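Local atomic coordinates of endo-1,4-beta-xylanase (Uncultured bacterium, PDB entry 7AX7), a protein that uses cobalt(II) to cleave acetyl groups from acetylated xylan, acting as the carbohydrate esterase family 4 domain of a multidomain xylanase. Residues S61-H66 and R78-W83; M72-I77 and N107-Q112; V94-F99 and I114-I119. All coordinates share one frame; numbering follows the deposited sequence.

Contact 1 (S61-H66 and R78-W83). With CO (cobalt (II) ion), chain B.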
loop_
_atom_site.group_PDB
_atom_site.type_symbol
_atom_site.label_atom_id
_atom_site.label_comp_id
_atom_site.label_asym_id
_atom_site.label_seq_id
_atom_site.Cartn_x
_atom_site.Cartn_y
_atom_site.Cartn_z
ATOM N N SER A 61 -1.935 6.230 -3.681
ATOM C CA SER A 61 -2.779 6.121 -4.866
ATOM C C SER A 61 -2.656 4.738 -5.500
ATOM O O SER A 61 -1.545 4.240 -5.710
ATOM C CB SER A 61 -2.396 7.192 -5.884
ATOM O OG SER A 61 -3.149 7.038 -7.076
ATOM N N HIS A 62 -3.800 4.120 -5.804
ATOM C CA HIS A 62 -3.847 2.889 -6.588
ATOM C C HIS A 62 -4.672 3.082 -7.870
ATOM O O HIS A 62 -5.265 2.131 -8.389
ATOM C CB HIS A 62 -4.401 1.747 -5.730
ATOM C CG HIS A 62 -4.022 0.375 -6.205
ATOM N ND1 HIS A 62 -2.862 0.116 -6.903
ATOM C CD2 HIS A 62 -4.642 -0.821 -6.056
ATOM C CE1 HIS A 62 -2.787 -1.177 -7.173
ATOM N NE2 HIS A 62 -3.855 -1.767 -6.668
ATOM N N SER A 63 -4.721 4.320 -8.376
ATOM C CA SER A 63 -5.527 4.752 -9.525
ATOM C C SER A 63 -6.983 4.998 -9.130
ATOM O O SER A 63 -7.357 4.792 -7.970
ATOM C CB SER A 63 -5.451 3.743 -10.684
ATOM O OG SER A 63 -6.404 2.698 -10.546
ATOM N N TYR A 64 -7.810 5.461 -10.080
ATOM C CA TYR A 64 -9.214 5.737 -9.782
ATOM C C TYR A 64 -10.138 4.548 -10.072
ATOM O O TYR A 64 -11.005 4.235 -9.251
ATOM C CB TYR A 64 -9.702 6.974 -10.554
ATOM C CG TYR A 64 -10.983 7.515 -9.957
ATOM C CD1 TYR A 64 -10.947 8.355 -8.853
ATOM C CD2 TYR A 64 -12.223 7.138 -10.453
ATOM C CE1 TYR A 64 -12.102 8.830 -8.275
ATOM C CE2 TYR A 64 -13.393 7.608 -9.881
ATOM C CZ TYR A 64 -13.323 8.454 -8.787
ATOM O OH TYR A 64 -14.474 8.939 -8.199
ATOM N N THR A 65 -9.974 3.868 -11.216
ATOM C CA THR A 65 -10.855 2.770 -11.609
ATOM C C THR A 65 -10.194 1.400 -11.513
ATOM O O THR A 65 -10.855 0.390 -11.778
ATOM C CB THR A 65 -11.375 2.963 -13.047
ATOM O OG1 THR A 65 -10.271 2.968 -13.959
ATOM C CG2 THR A 65 -12.155 4.254 -13.185
ATOM N N HIS A 66 -8.913 1.337 -11.165
ATOM C CA HIS A 66 -8.203 0.069 -11.011
ATOM C C HIS A 66 -8.291 -0.783 -12.281
ATOM O O HIS A 66 -8.621 -1.969 -12.244
ATOM C CB HIS A 66 -8.723 -0.707 -9.794
ATOM C CG HIS A 66 -7.784 -1.773 -9.320
ATOM N ND1 HIS A 66 -7.853 -3.078 -9.760
ATOM C CD2 HIS A 66 -6.731 -1.717 -8.471
ATOM C CE1 HIS A 66 -6.894 -3.783 -9.187
ATOM N NE2 HIS A 66 -6.199 -2.980 -8.403
ATOM N N ARG A 78 -3.533 10.547 -16.646
ATOM C CA ARG A 78 -3.404 11.737 -15.806
ATOM C C ARG A 78 -4.698 12.039 -15.054
ATOM O O ARG A 78 -4.664 12.413 -13.875
ATOM C CB ARG A 78 -2.974 12.942 -16.643
ATOM C CG ARG A 78 -1.567 12.836 -17.234
ATOM C CD ARG A 78 -1.181 14.132 -17.955
ATOM N NE ARG A 78 0.217 14.121 -18.368
ATOM C CZ ARG A 78 1.243 14.356 -17.551
ATOM N NH1 ARG A 78 1.028 14.622 -16.267
ATOM N NH2 ARG A 78 2.489 14.329 -18.016
ATOM N N ASN A 79 -5.851 11.898 -15.717
ATOM C CA ASN A 79 -7.122 12.113 -15.031
ATOM C C ASN A 79 -7.292 11.141 -13.868
ATOM O O ASN A 79 -7.692 11.540 -12.769
ATOM C CB ASN A 79 -8.293 11.982 -16.008
ATOM C CG ASN A 79 -8.353 13.125 -16.997
ATOM O OD1 ASN A 79 -7.684 14.143 -16.820
ATOM N ND2 ASN A 79 -9.161 12.965 -18.048
ATOM N N GLU A 80 -6.995 9.857 -14.093
ATOM C CA GLU A 80 -7.094 8.879 -13.012
ATOM C C GLU A 80 -6.271 9.315 -11.799
ATOM O O GLU A 80 -6.755 9.290 -10.663
ATOM C CB GLU A 80 -6.648 7.501 -13.502
ATOM C CG GLU A 80 -7.613 6.847 -14.491
ATOM C CD GLU A 80 -8.334 5.638 -13.918
ATOM O OE1 GLU A 80 -7.905 5.102 -12.874
ATOM O OE2 GLU A 80 -9.334 5.214 -14.525
ATOM N N MET A 81 -5.025 9.737 -12.024
ATOM C CA MET A 81 -4.164 10.134 -10.911
ATOM C C MET A 81 -4.695 11.384 -10.211
ATOM O O MET A 81 -4.832 11.414 -8.978
ATOM C CB MET A 81 -2.739 10.356 -11.413
ATOM C CG MET A 81 -2.127 9.132 -12.093
ATOM S SD MET A 81 -2.091 7.691 -11.010
ATOM C CE MET A 81 -1.003 8.355 -9.728
ATOM N N GLU A 82 -5.003 12.429 -10.979
ATOM C CA GLU A 82 -5.500 13.665 -10.373
ATOM C C GLU A 82 -6.789 13.431 -9.589
ATOM O O GLU A 82 -6.943 13.932 -8.470
ATOM C CB GLU A 82 -5.710 14.724 -11.454
ATOM C CG GLU A 82 -4.410 15.127 -12.127
ATOM C CD GLU A 82 -4.612 15.899 -13.419
ATOM O OE1 GLU A 82 -5.731 16.414 -13.644
ATOM O OE2 GLU A 82 -3.641 15.982 -14.208
ATOM N N TRP A 83 -7.733 12.687 -10.162
ATOM C CA TRP A 83 -8.985 12.446 -9.455
ATOM C C TRP A 83 -8.771 11.633 -8.186
ATOM O O TRP A 83 -9.488 11.835 -7.201
ATOM C CB TRP A 83 -9.976 11.735 -10.367
ATOM C CG TRP A 83 -10.350 12.543 -11.559
ATOM C CD1 TRP A 83 -10.340 13.905 -11.664
ATOM C CD2 TRP A 83 -10.753 12.042 -12.837
ATOM N NE1 TRP A 83 -10.731 14.283 -12.924
ATOM C CE2 TRP A 83 -10.988 13.161 -13.669
ATOM C CE3 TRP A 83 -10.940 10.753 -13.363
ATOM C CZ2 TRP A 83 -11.394 13.035 -15.000
ATOM C CZ3 TRP A 83 -11.350 10.628 -14.690
ATOM C CH2 TRP A 83 -11.575 11.764 -15.489
HETATM CO CO CO B . -4.851 -3.758 -6.911
HETATM O O HOH W 1 -3.358 9.631 -7.469
#

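Contact 2 (M72-I77 and N107-Q112)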
loop_
_atom_site.group_PDB
_atom_site.type_symbol
_atom_site.label_atom_id
_atom_site.label_comp_id
_atom_site.label_asym_id
_atom_site.label_seq_id
_atom_site.Cartn_x
_atom_site.Cartn_y
_atom_site.Cartn_z
ATOM N N MET A 72 -4.223 2.477 -21.513
ATOM C CA MET A 72 -4.860 3.781 -21.362
ATOM C C MET A 72 -4.049 4.878 -22.041
ATOM O O MET A 72 -2.816 4.828 -22.091
ATOM C CB MET A 72 -5.040 4.154 -19.879
ATOM C CG MET A 72 -6.198 3.485 -19.179
ATOM S SD MET A 72 -6.425 4.066 -17.469
ATOM C CE MET A 72 -6.280 5.804 -17.683
ATOM N N SER A 73 -4.753 5.891 -22.537
ATOM C CA SER A 73 -4.083 7.045 -23.114
ATOM C C SER A 73 -3.425 7.881 -22.017
ATOM O O SER A 73 -3.780 7.799 -20.836
ATOM C CB SER A 73 -5.079 7.902 -23.886
ATOM O OG SER A 73 -6.043 8.441 -22.999
ATOM N N ALA A 74 -2.453 8.699 -22.428
ATOM C CA ALA A 74 -1.767 9.579 -21.484
ATOM C C ALA A 74 -2.761 10.439 -20.715
ATOM O O ALA A 74 -2.648 10.595 -19.495
ATOM C CB ALA A 74 -0.762 10.465 -22.222
ATOM N N GLN A 75 -3.732 11.027 -21.428
ATOM C CA GLN A 75 -4.702 11.920 -20.798
ATOM C C GLN A 75 -5.513 11.181 -19.745
ATOM O O GLN A 75 -5.729 11.687 -18.639
ATOM C CB GLN A 75 -5.637 12.522 -21.852
ATOM C CG GLN A 75 -4.964 13.425 -22.895
ATOM C CD GLN A 75 -3.997 12.696 -23.846
ATOM O OE1 GLN A 75 -4.227 11.539 -24.256
ATOM N NE2 GLN A 75 -2.903 13.384 -24.199
ATOM N N ASN A 76 -5.984 9.979 -20.079
ATOM C CA ASN A 76 -6.809 9.235 -19.140
ATOM C C ASN A 76 -6.004 8.804 -17.920
ATOM O O ASN A 76 -6.519 8.834 -16.797
ATOM C CB ASN A 76 -7.450 8.043 -19.843
ATOM C CG ASN A 76 -8.705 8.440 -20.612
ATOM O OD1 ASN A 76 -9.326 9.455 -20.307
ATOM N ND2 ASN A 76 -9.077 7.650 -21.607
ATOM N N ILE A 77 -4.740 8.412 -18.119
ATOM C CA ILE A 77 -3.851 8.146 -16.988
ATOM C C ILE A 77 -3.784 9.364 -16.073
ATOM O O ILE A 77 -3.984 9.261 -14.857
ATOM C CB ILE A 77 -2.456 7.724 -17.486
ATOM C CG1 ILE A 77 -2.501 6.316 -18.105
ATOM C CG2 ILE A 77 -1.437 7.736 -16.353
ATOM C CD1 ILE A 77 -1.234 5.949 -18.829
ATOM N N ASN A 107 3.965 0.522 -18.220
ATOM C CA ASN A 107 4.611 0.710 -19.519
ATOM C C ASN A 107 5.199 2.124 -19.584
ATOM O O ASN A 107 5.093 2.909 -18.634
ATOM C CB ASN A 107 3.625 0.451 -20.676
ATOM C CG ASN A 107 2.488 1.461 -20.722
ATOM O OD1 ASN A 107 2.383 2.331 -19.856
ATOM N ND2 ASN A 107 1.633 1.353 -21.737
ATOM N N ASN A 108 5.816 2.458 -20.724
ATOM C CA ASN A 108 6.447 3.770 -20.870
ATOM C C ASN A 108 5.439 4.899 -20.677
ATOM O O ASN A 108 5.746 5.916 -20.047
ATOM C CB ASN A 108 7.107 3.914 -22.251
ATOM C CG ASN A 108 8.287 2.986 -22.450
ATOM O OD1 ASN A 108 8.634 2.666 -23.587
ATOM N ND2 ASN A 108 8.905 2.544 -21.359
ATOM N N THR A 109 4.245 4.755 -21.253
ATOM C CA THR A 109 3.259 5.830 -21.183
ATOM C C THR A 109 2.922 6.182 -19.736
ATOM O O THR A 109 2.859 7.364 -19.381
ATOM C CB THR A 109 2.015 5.428 -21.978
ATOM O OG1 THR A 109 2.406 5.163 -23.329
ATOM C CG2 THR A 109 0.959 6.537 -21.976
ATOM N N MET A 110 2.758 5.169 -18.875
ATOM C CA MET A 110 2.502 5.433 -17.459
ATOM C C MET A 110 3.655 6.204 -16.821
ATOM O O MET A 110 3.440 7.223 -16.151
ATOM C CB MET A 110 2.250 4.119 -16.713
ATOM C CG MET A 110 0.909 3.504 -17.043
ATOM S SD MET A 110 0.733 1.821 -16.474
ATOM C CE MET A 110 0.616 2.115 -14.703
ATOM N N TYR A 111 4.889 5.723 -17.005
ATOM C CA TYR A 111 6.035 6.404 -16.408
ATOM C C TYR A 111 6.150 7.854 -16.876
ATOM O O TYR A 111 6.574 8.722 -16.102
ATOM C CB TYR A 111 7.325 5.655 -16.734
ATOM C CG TYR A 111 7.644 4.474 -15.836
ATOM C CD1 TYR A 111 7.881 4.644 -14.473
ATOM C CD2 TYR A 111 7.765 3.197 -16.367
ATOM C CE1 TYR A 111 8.201 3.565 -13.661
ATOM C CE2 TYR A 111 8.089 2.114 -15.568
ATOM C CZ TYR A 111 8.301 2.300 -14.219
ATOM O OH TYR A 111 8.625 1.214 -13.444
ATOM N N GLN A 112 5.794 8.133 -18.134
ATOM C CA GLN A 112 5.874 9.488 -18.669
ATOM C C GLN A 112 4.788 10.404 -18.113
ATOM O O GLN A 112 4.927 11.632 -18.193
ATOM C CB GLN A 112 5.768 9.460 -20.204
ATOM C CG GLN A 112 6.908 8.722 -20.925
ATOM C CD GLN A 112 6.585 8.390 -22.384
ATOM O OE1 GLN A 112 5.536 8.765 -22.901
ATOM N NE2 GLN A 112 7.495 7.673 -23.051
HETATM O O HOH W 2 -0.686 3.334 -21.374
#

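Contact 3 (V94-F99 and I114-I119)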
loop_
_atom_site.group_PDB
_atom_site.type_symbol
_atom_site.label_atom_id
_atom_site.label_comp_id
_atom_site.label_asym_id
_atom_site.label_seq_id
_atom_site.Cartn_x
_atom_site.Cartn_y
_atom_site.Cartn_z
ATOM N N VAL A 94 -5.267 14.637 3.330
ATOM C CA VAL A 94 -3.877 14.204 3.225
ATOM C C VAL A 94 -3.462 14.155 1.766
ATOM O O VAL A 94 -4.283 13.981 0.858
ATOM C CB VAL A 94 -3.600 12.847 3.905
ATOM C CG1 VAL A 94 -4.016 12.897 5.362
ATOM C CG2 VAL A 94 -4.286 11.715 3.159
ATOM N N ASP A 95 -2.155 14.296 1.559
ATOM C CA ASP A 95 -1.555 14.424 0.242
ATOM C C ASP A 95 -0.908 13.102 -0.158
ATOM O O ASP A 95 0.030 12.636 0.496
ATOM C CB ASP A 95 -0.531 15.558 0.246
ATOM C CG ASP A 95 -1.167 16.911 0.558
ATOM O OD1 ASP A 95 -2.150 17.272 -0.126
ATOM O OD2 ASP A 95 -0.706 17.590 1.496
ATOM N N VAL A 96 -1.420 12.501 -1.228
ATOM C CA VAL A 96 -0.791 11.314 -1.793
ATOM C C VAL A 96 0.679 11.599 -2.081
ATOM O O VAL A 96 1.031 12.659 -2.605
ATOM C CB VAL A 96 -1.556 10.886 -3.058
ATOM C CG1 VAL A 96 -0.723 9.943 -3.912
ATOM C CG2 VAL A 96 -2.881 10.243 -2.658
ATOM N N LYS A 97 1.550 10.661 -1.705
ATOM C CA LYS A 97 2.964 10.751 -2.050
ATOM C C LYS A 97 3.448 9.608 -2.927
ATOM O O LYS A 97 4.539 9.714 -3.496
ATOM C CB LYS A 97 3.840 10.788 -0.788
ATOM C CG LYS A 97 3.562 11.946 0.145
ATOM C CD LYS A 97 3.729 13.273 -0.567
ATOM C CE LYS A 97 4.082 14.400 0.408
ATOM N NZ LYS A 97 3.049 14.617 1.458
ATOM N N PHE A 98 2.689 8.522 -3.035
ATOM C CA PHE A 98 3.140 7.333 -3.737
ATOM C C PHE A 98 2.011 6.763 -4.582
ATOM O O PHE A 98 0.827 6.950 -4.282
ATOM C CB PHE A 98 3.669 6.296 -2.747
ATOM C CG PHE A 98 4.894 6.753 -2.028
ATOM C CD1 PHE A 98 6.146 6.641 -2.630
ATOM C CD2 PHE A 98 4.798 7.344 -0.772
ATOM C CE1 PHE A 98 7.296 7.092 -1.970
ATOM C CE2 PHE A 98 5.933 7.791 -0.097
ATOM C CZ PHE A 98 7.185 7.668 -0.695
ATOM N N PHE A 99 2.404 6.067 -5.645
ATOM C CA PHE A 99 1.507 5.376 -6.555
ATOM C C PHE A 99 1.927 3.918 -6.665
ATOM O O PHE A 99 3.121 3.611 -6.761
ATOM C CB PHE A 99 1.531 6.039 -7.946
ATOM C CG PHE A 99 0.913 5.212 -9.038
ATOM C CD1 PHE A 99 -0.460 5.012 -9.086
ATOM C CD2 PHE A 99 1.704 4.668 -10.051
ATOM C CE1 PHE A 99 -1.039 4.275 -10.116
ATOM C CE2 PHE A 99 1.135 3.923 -11.082
ATOM C CZ PHE A 99 -0.242 3.726 -11.112
ATOM N N ILE A 114 2.912 9.957 -14.946
ATOM C CA ILE A 114 2.618 9.821 -13.524
ATOM C C ILE A 114 3.770 10.460 -12.758
ATOM O O ILE A 114 4.934 10.080 -12.945
ATOM C CB ILE A 114 2.411 8.350 -13.115
ATOM C CG1 ILE A 114 1.177 7.792 -13.841
ATOM C CG2 ILE A 114 2.264 8.211 -11.598
ATOM C CD1 ILE A 114 0.907 6.332 -13.580
ATOM N N ASP A 115 3.439 11.433 -11.910
ATOM C CA ASP A 115 4.391 12.290 -11.214
ATOM C C ASP A 115 4.718 11.815 -9.805
ATOM O O ASP A 115 5.415 12.524 -9.068
ATOM C CB ASP A 115 3.846 13.721 -11.165
ATOM C CG ASP A 115 3.704 14.329 -12.546
ATOM O OD1 ASP A 115 4.621 14.115 -13.365
ATOM O OD2 ASP A 115 2.681 14.995 -12.816
ATOM N N TYR A 116 4.229 10.659 -9.405
ATOM C CA TYR A 116 4.572 10.117 -8.108
ATOM C C TYR A 116 5.577 8.984 -8.257
ATOM O O TYR A 116 5.617 8.313 -9.296
ATOM C CB TYR A 116 3.326 9.589 -7.384
ATOM C CG TYR A 116 2.241 10.613 -7.162
ATOM C CD1 TYR A 116 2.365 11.579 -6.169
ATOM C CD2 TYR A 116 1.080 10.597 -7.925
ATOM C CE1 TYR A 116 1.373 12.507 -5.947
ATOM C CE2 TYR A 116 0.074 11.525 -7.712
ATOM C CZ TYR A 116 0.224 12.471 -6.724
ATOM O OH TYR A 116 -0.771 13.397 -6.521
ATOM N N PRO A 117 6.399 8.734 -7.237
ATOM C CA PRO A 117 7.228 7.521 -7.249
ATOM C C PRO A 117 6.360 6.270 -7.345
ATOM O O PRO A 117 5.320 6.154 -6.686
ATOM C CB PRO A 117 7.979 7.582 -5.913
ATOM C CG PRO A 117 7.911 9.033 -5.492
ATOM C CD PRO A 117 6.603 9.541 -6.019
ATOM N N PHE A 118 6.812 5.331 -8.173
ATOM C CA PHE A 118 6.158 4.037 -8.335
ATOM C C PHE A 118 6.623 3.068 -7.248
ATOM O O PHE A 118 7.826 2.924 -7.009
ATOM C CB PHE A 118 6.482 3.440 -9.711
ATOM C CG PHE A 118 5.747 4.089 -10.871
ATOM C CD1 PHE A 118 5.852 5.454 -11.112
ATOM C CD2 PHE A 118 4.974 3.316 -11.733
ATOM C CE1 PHE A 118 5.190 6.043 -12.183
ATOM C CE2 PHE A 118 4.307 3.895 -12.803
ATOM C CZ PHE A 118 4.423 5.264 -13.028
ATOM N N ILE A 119 5.676 2.357 -6.641
ATOM C CA ILE A 119 5.972 1.369 -5.610
ATOM C C ILE A 119 5.507 -0.000 -6.085
ATOM O O ILE A 119 4.378 -0.148 -6.562
ATOM C CB ILE A 119 5.308 1.729 -4.269
ATOM C CG1 ILE A 119 5.826 3.083 -3.768
ATOM C CG2 ILE A 119 5.554 0.618 -3.251
ATOM C CD1 ILE A 119 7.341 3.150 -3.611
HETATM O O HOH W 3 -0.427 14.676 -3.952
#

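Contact 1 (S61-H66 and R78-W83)
The carboxylate of E80, on helix 74-92, grips the metal-binding loop 61-66 through three hydrogen bonds to Y64 and T65. E80 OE1 takes both backbone donors: Y64 N at 2.8 Å, tilted well above the carboxylate plane, and T65 N at 2.9 Å on the syn side in a straighter bond (164° at the hydrogen). Both N-H groups come from the same face of the plane. The other oxygen, E80 OE2, accepts a very short bond of 2.5 Å from T65 OG1, which is also paired with Q67. The E80 chain, bent at chi2 (-111°), turns its end back to the loop and crosses the T65 side chain at about a right angle.

Further along the helix, one water spans the gap, 2.6 Å from S61 OG and donating to M81 O. Apolar packing is modest, with Y64 CD1 3.8 Å from W83 CB. Separately, the M81 methyl CE makes a van der Waals contact with S61 OG.

Within the loop, S63 OG accepts from H66 N, completing an ST motif, and donates to H62 O. H62 NE2 and H66 NE2 each bind cobalt at 2.2 Å, with D12 a further ligand; the spacing matches the HxxxH metal-binding motif of NodB-type deacetylases. H62 ND1 is fixed by R100 O.

A buried carboxylate supplied with three donors probably stays ionised. Because it holds the two residues between S63 and H66, E80 acts as a second-shell support for the loop that presents both histidines to the metal.

Contact 2 (M72-I77 and N107-Q112)
T109 and M110, near the start of the short helix 108-113, pack against A74 and I77 in the first turn of helix 74-92. No direct hydrogen bond joins the two segments, and the buried area is small, about 170 Å².

N107 occupies the N-cap of its helix. Its OD1 accepts from M110 N at 3.0 Å, with the donor tilted from the carbonyl plane, while N107 ND2 donates a hydrogen bond to a water 3.1 Å away. That water donates in turn to M72 O (2.7 Å), so one side-chain amide both caps its own helix and bridges to the residue preceding the N-cap of the other. That second cap is S73, whose OG accepts a weak bond from N76 N.

In the first turn, T109 sends its methyl CG2 across the interface, with the hydroxyl on a different branch. T109 CG2 sits 4.3 Å from A74 CB and 3.9 Å from I77 CD1, and it also lies close to M72 O and A74 N.

M110 follows, offering CG rather than its sulfur. I77, extended at chi2 (170°), pushes CD1 to within 3.7 Å of M110 CG, and the two side chains cross at about a right angle. I77 CD1 thus lies against both T109 and M110. The M110 side chain, bent at chi3 (71°), also touches M69 and P101. Y111 faces elsewhere, its ring meeting that of F118.

The contact therefore sets the N-terminal turns of two helices of the NodB-type domain side by side at its periphery; the contact's centre lies about 21 Å from the centre of the chain. I114, in the segment leading to strand 118-123, packs on I77, while loop residue T70 touches N107.

Contact 3 (V94-F99 and I114-I119)
F99 and F118 form a single parallel beta bridge: F99 N donates to P117 O (3.1 Å), and I119 N donates to F99 O (2.8 Å). As F98 and R100 bond through their backbones to S61, this extended piece lies between strands 58-61 and 118-123, consistent with the distorted (beta/alpha) barrel of NodB-type deacetylases. F118 CA also makes a CA-H...O contact with F99 O.

The two aromatic rings at the bridge meet in a T-shaped stack. The F99 edge, led by CD2 and CE2, is aimed at the F118 face, with centroids 5.1 Å apart and planes at 85°. I114 CD1 closes on F99 CE2 at 3.5 Å, and Y111 packs on F118. Replacing F118 with an alanine is likely to leave the F99 edge without its aromatic face and to open a gap beside Y111.

F98 departs from the chain separately, and its CD1 touches both P117 CB and I119 CG1. V96, its CG1 anti to the backbone N (chi1 163°), lays that methyl over the Y116 ring, 3.9 Å from the centroid. The Y116 hydroxyl bonds to S85 OG and to a water that donates to V96 O at 2.8 Å.

The three contacts lie on the same side of the chain centre: contact 1 is about 11 Å, centre to centre, from each of the others, and contacts 2 and 3 are about 15 Å apart. Helix 74-92 supplies a segment to both contacts 1 and 2, and their segments alternate along the chain, as do those of contacts 2 and 3; contact 1 closes before contact 3 opens. A probable hydrogen bond from S61 N to F98 O joins contacts 1 and 3. Side chains add to this: M81 CE packs on F99 and Y116, E80 CG meets M72 CE, and M110 CE approaches F99 CZ. One helix thus connects the cobalt-binding loop, helix 108-113 and the backbone pairing that leads into strand 118-123.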